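Local atomic coordinates of type II restriction enzyme ngomi (Neisseria gonorrhoeae, PDB entry 1FIU), a protein that recognises the double-stranded DNA sequence 5'-GCCGGC-3' and cleaves it after the first G, working as a magnesium-dependent homotetramer. Residues I[266-269]-I[273-276]. Residues are numbered along the deposited sequence; the frame is centred on the assembly and turned at random.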
ATOM      1  N   TYR I 266       6.749  -8.529  25.959  1.00 20.85           N
ATOM      2  CA  TYR I 266       5.881  -7.442  26.416  1.00 22.37           C
ATOM      3  C   TYR I 266       5.703  -6.323  25.408  1.00 21.16           C
ATOM      4  O   TYR I 266       4.673  -5.658  25.415  1.00 22.64           O
ATOM      5  CB  TYR I 266       6.347  -6.891  27.780  1.00 25.43           C
ATOM      6  CG  TYR I 266       6.054  -7.874  28.889  1.00 26.98           C
ATOM      7  CD1 TYR I 266       7.087  -8.498  29.585  1.00 28.98           C
ATOM      8  CD2 TYR I 266       4.741  -8.252  29.184  1.00 29.15           C
ATOM      9  CE1 TYR I 266       6.825  -9.479  30.539  1.00 31.29           C
ATOM     10  CE2 TYR I 266       4.465  -9.238  30.138  1.00 28.80           C
ATOM     11  CZ  TYR I 266       5.517  -9.847  30.810  1.00 32.80           C
ATOM     12  OH  TYR I 266       5.275 -10.833  31.742  1.00 34.25           O
ATOM     13  N   ILE I 267       6.678  -6.108  24.533  1.00 21.04           N
ATOM     14  CA  ILE I 267       6.514  -5.080  23.503  1.00 21.28           C
ATOM     15  C   ILE I 267       5.338  -5.513  22.632  1.00 23.29           C
ATOM     16  O   ILE I 267       4.460  -4.699  22.294  1.00 25.37           O
ATOM     17  CB  ILE I 267       7.758  -4.946  22.621  1.00 19.75           C
ATOM     18  CG1 ILE I 267       8.831  -4.171  23.399  1.00 22.92           C
ATOM     19  CG2 ILE I 267       7.421  -4.198  21.321  1.00 23.77           C
ATOM     20  CD1 ILE I 267      10.163  -4.169  22.733  1.00 23.83           C
ATOM     21  N   MET I 268       5.316  -6.793  22.279  1.00 21.64           N
ATOM     22  CA  MET I 268       4.228  -7.318  21.447  1.00 19.96           C
ATOM     23  C   MET I 268       2.897  -7.394  22.182  1.00 22.50           C
ATOM     24  O   MET I 268       1.862  -7.023  21.621  1.00 22.98           O
ATOM     25  CB  MET I 268       4.591  -8.701  20.886  1.00 21.17           C
ATOM     26  CG  MET I 268       5.773  -8.677  19.947  1.00 19.98           C
ATOM     27  SD  MET I 268       6.085 -10.267  19.168  1.00 19.66           S
ATOM     28  CE  MET I 268       6.897 -11.203  20.552  1.00 17.95           C
ATOM     29  N   VAL I 269       2.891  -7.846  23.432  1.00 21.96           N
ATOM     30  CA  VAL I 269       1.631  -7.948  24.161  1.00 21.54           C
ATOM     31  C   VAL I 269       1.094  -6.578  24.580  1.00 25.63           C
ATOM     32  O   VAL I 269      -0.085  -6.263  24.367  1.00 23.68           O
ATOM     33  CB  VAL I 269       1.783  -8.854  25.401  1.00 22.66           C
ATOM     34  CG1 VAL I 269       0.509  -8.817  26.248  1.00 21.60           C
ATOM     35  CG2 VAL I 269       2.101 -10.285  24.950  1.00 20.45           C
ATOM     36  N   ARG I 273      -0.068  -6.521  19.680  1.00 19.28           N
ATOM     37  CA  ARG I 273       0.284  -7.270  18.463  1.00 18.61           C
ATOM     38  C   ARG I 273       0.228  -8.762  18.714  1.00 16.92           C
ATOM     39  O   ARG I 273       0.229  -9.552  17.774  1.00 17.77           O
ATOM     40  CB  ARG I 273       1.695  -6.955  17.942  1.00 19.73           C
ATOM     41  CG  ARG I 273       2.039  -5.473  17.801  1.00 18.58           C
ATOM     42  CD  ARG I 273       0.965  -4.707  17.020  1.00 15.26           C
ATOM     43  NE  ARG I 273       0.852  -5.132  15.621  1.00 15.88           N
ATOM     44  CZ  ARG I 273      -0.291  -5.519  15.051  1.00 16.01           C
ATOM     45  NH1 ARG I 273      -1.412  -5.555  15.765  1.00 18.31           N
ATOM     46  NH2 ARG I 273      -0.321  -5.821  13.753  1.00 18.33           N
ATOM     47  N   LEU I 274       0.181  -9.142  19.987  1.00 16.42           N
ATOM     48  CA  LEU I 274       0.159 -10.550  20.378  1.00 16.33           C
ATOM     49  C   LEU I 274      -0.793 -10.824  21.546  1.00 16.64           C
ATOM     50  O   LEU I 274      -0.775 -10.110  22.565  1.00 18.02           O
ATOM     51  CB  LEU I 274       1.593 -11.003  20.757  1.00 15.85           C
ATOM     52  CG  LEU I 274       1.746 -12.479  21.100  1.00 18.17           C
ATOM     53  CD1 LEU I 274       1.387 -13.352  19.868  1.00 16.18           C
ATOM     54  CD2 LEU I 274       3.191 -12.742  21.562  1.00 19.75           C
ATOM     55  N   LYS I 275      -1.639 -11.848  21.399  1.00 15.30           N
ATOM     56  CA  LYS I 275      -2.593 -12.237  22.426  1.00 17.82           C
ATOM     57  C   LYS I 275      -2.602 -13.761  22.561  1.00 14.84           C
ATOM     58  O   LYS I 275      -1.801 -14.443  21.924  1.00 18.90           O
ATOM     59  CB  LYS I 275      -4.004 -11.739  22.062  1.00 17.50           C
ATOM     60  CG  LYS I 275      -4.123 -10.211  21.953  1.00 17.79           C
ATOM     61  CD  LYS I 275      -5.548  -9.798  21.556  1.00 18.52           C
ATOM     62  CE  LYS I 275      -5.675  -8.280  21.350  1.00 18.73           C
ATOM     63  NZ  LYS I 275      -7.146  -7.896  21.279  1.00 20.22           N
ATOM     64  N   ASP I 276      -3.504 -14.285  23.387  1.00 14.27           N
ATOM     65  CA  ASP I 276      -3.600 -15.726  23.592  1.00 17.42           C
ATOM     66  C   ASP I 276      -4.672 -16.300  22.659  1.00 17.82           C
ATOM     67  O   ASP I 276      -5.577 -15.571  22.246  1.00 18.02           O
ATOM     68  CB  ASP I 276      -4.042 -16.037  25.023  1.00 19.99           C
ATOM     69  CG  ASP I 276      -4.109 -17.527  25.293  1.00 19.47           C
ATOM     70  OD1 ASP I 276      -3.056 -18.191  25.205  1.00 22.10           O
ATOM     71  OD2 ASP I 276      -5.199 -18.036  25.590  1.00 19.77           O
TER
HETATM   72  O   HOH W   1      -2.008  -7.616  23.165  1.00 22.37           O
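With chi1 at -176°, L274 swings CG to the side opposite its backbone N, while M268 sets CG anti to its carbonyl carbon and then bends at chi3 (-77°), which brings CE of M268 to 4.1 Å from CD2 of L274. Nearer the backbones the same two side chains meet CB to CB at 3.8 Å, and they cross at a slant. Leucine suits this place because its side chain also packs on V241 of the neighbouring strand and L246 of helix 246-256; the flexible methionine chain fits against P225, I228, S229 and A232 of helix 225-232. V269, short and branched at CB, sets CG2 3.7 Å from O of L274 and also packs on Y167 of a second subunit.

The carbonyl O of M268 accepts two backbone bonds, a nearly straight one from N of R273 at 2.8 Å (163° at the hydrogen) and a weak one from N of L274 at 3.2 Å. One water bridges helix and strand, donating to O of V269 at 2.6 Å and to O of L274 at 2.8 Å. R273 bends at chi2 and chi3, leading its guanidinium away from the helix, where its several N-H groups bond carbonyls of G234, I238 and D239. Helix 259-270 thus turns tightly into strand 274-276, outermost in this chain's sheet, ending a beta-alpha-beta crossover with two helices between parallel strands 240-243 and 274-276 in the PD-(D/E)XK nuclease fold.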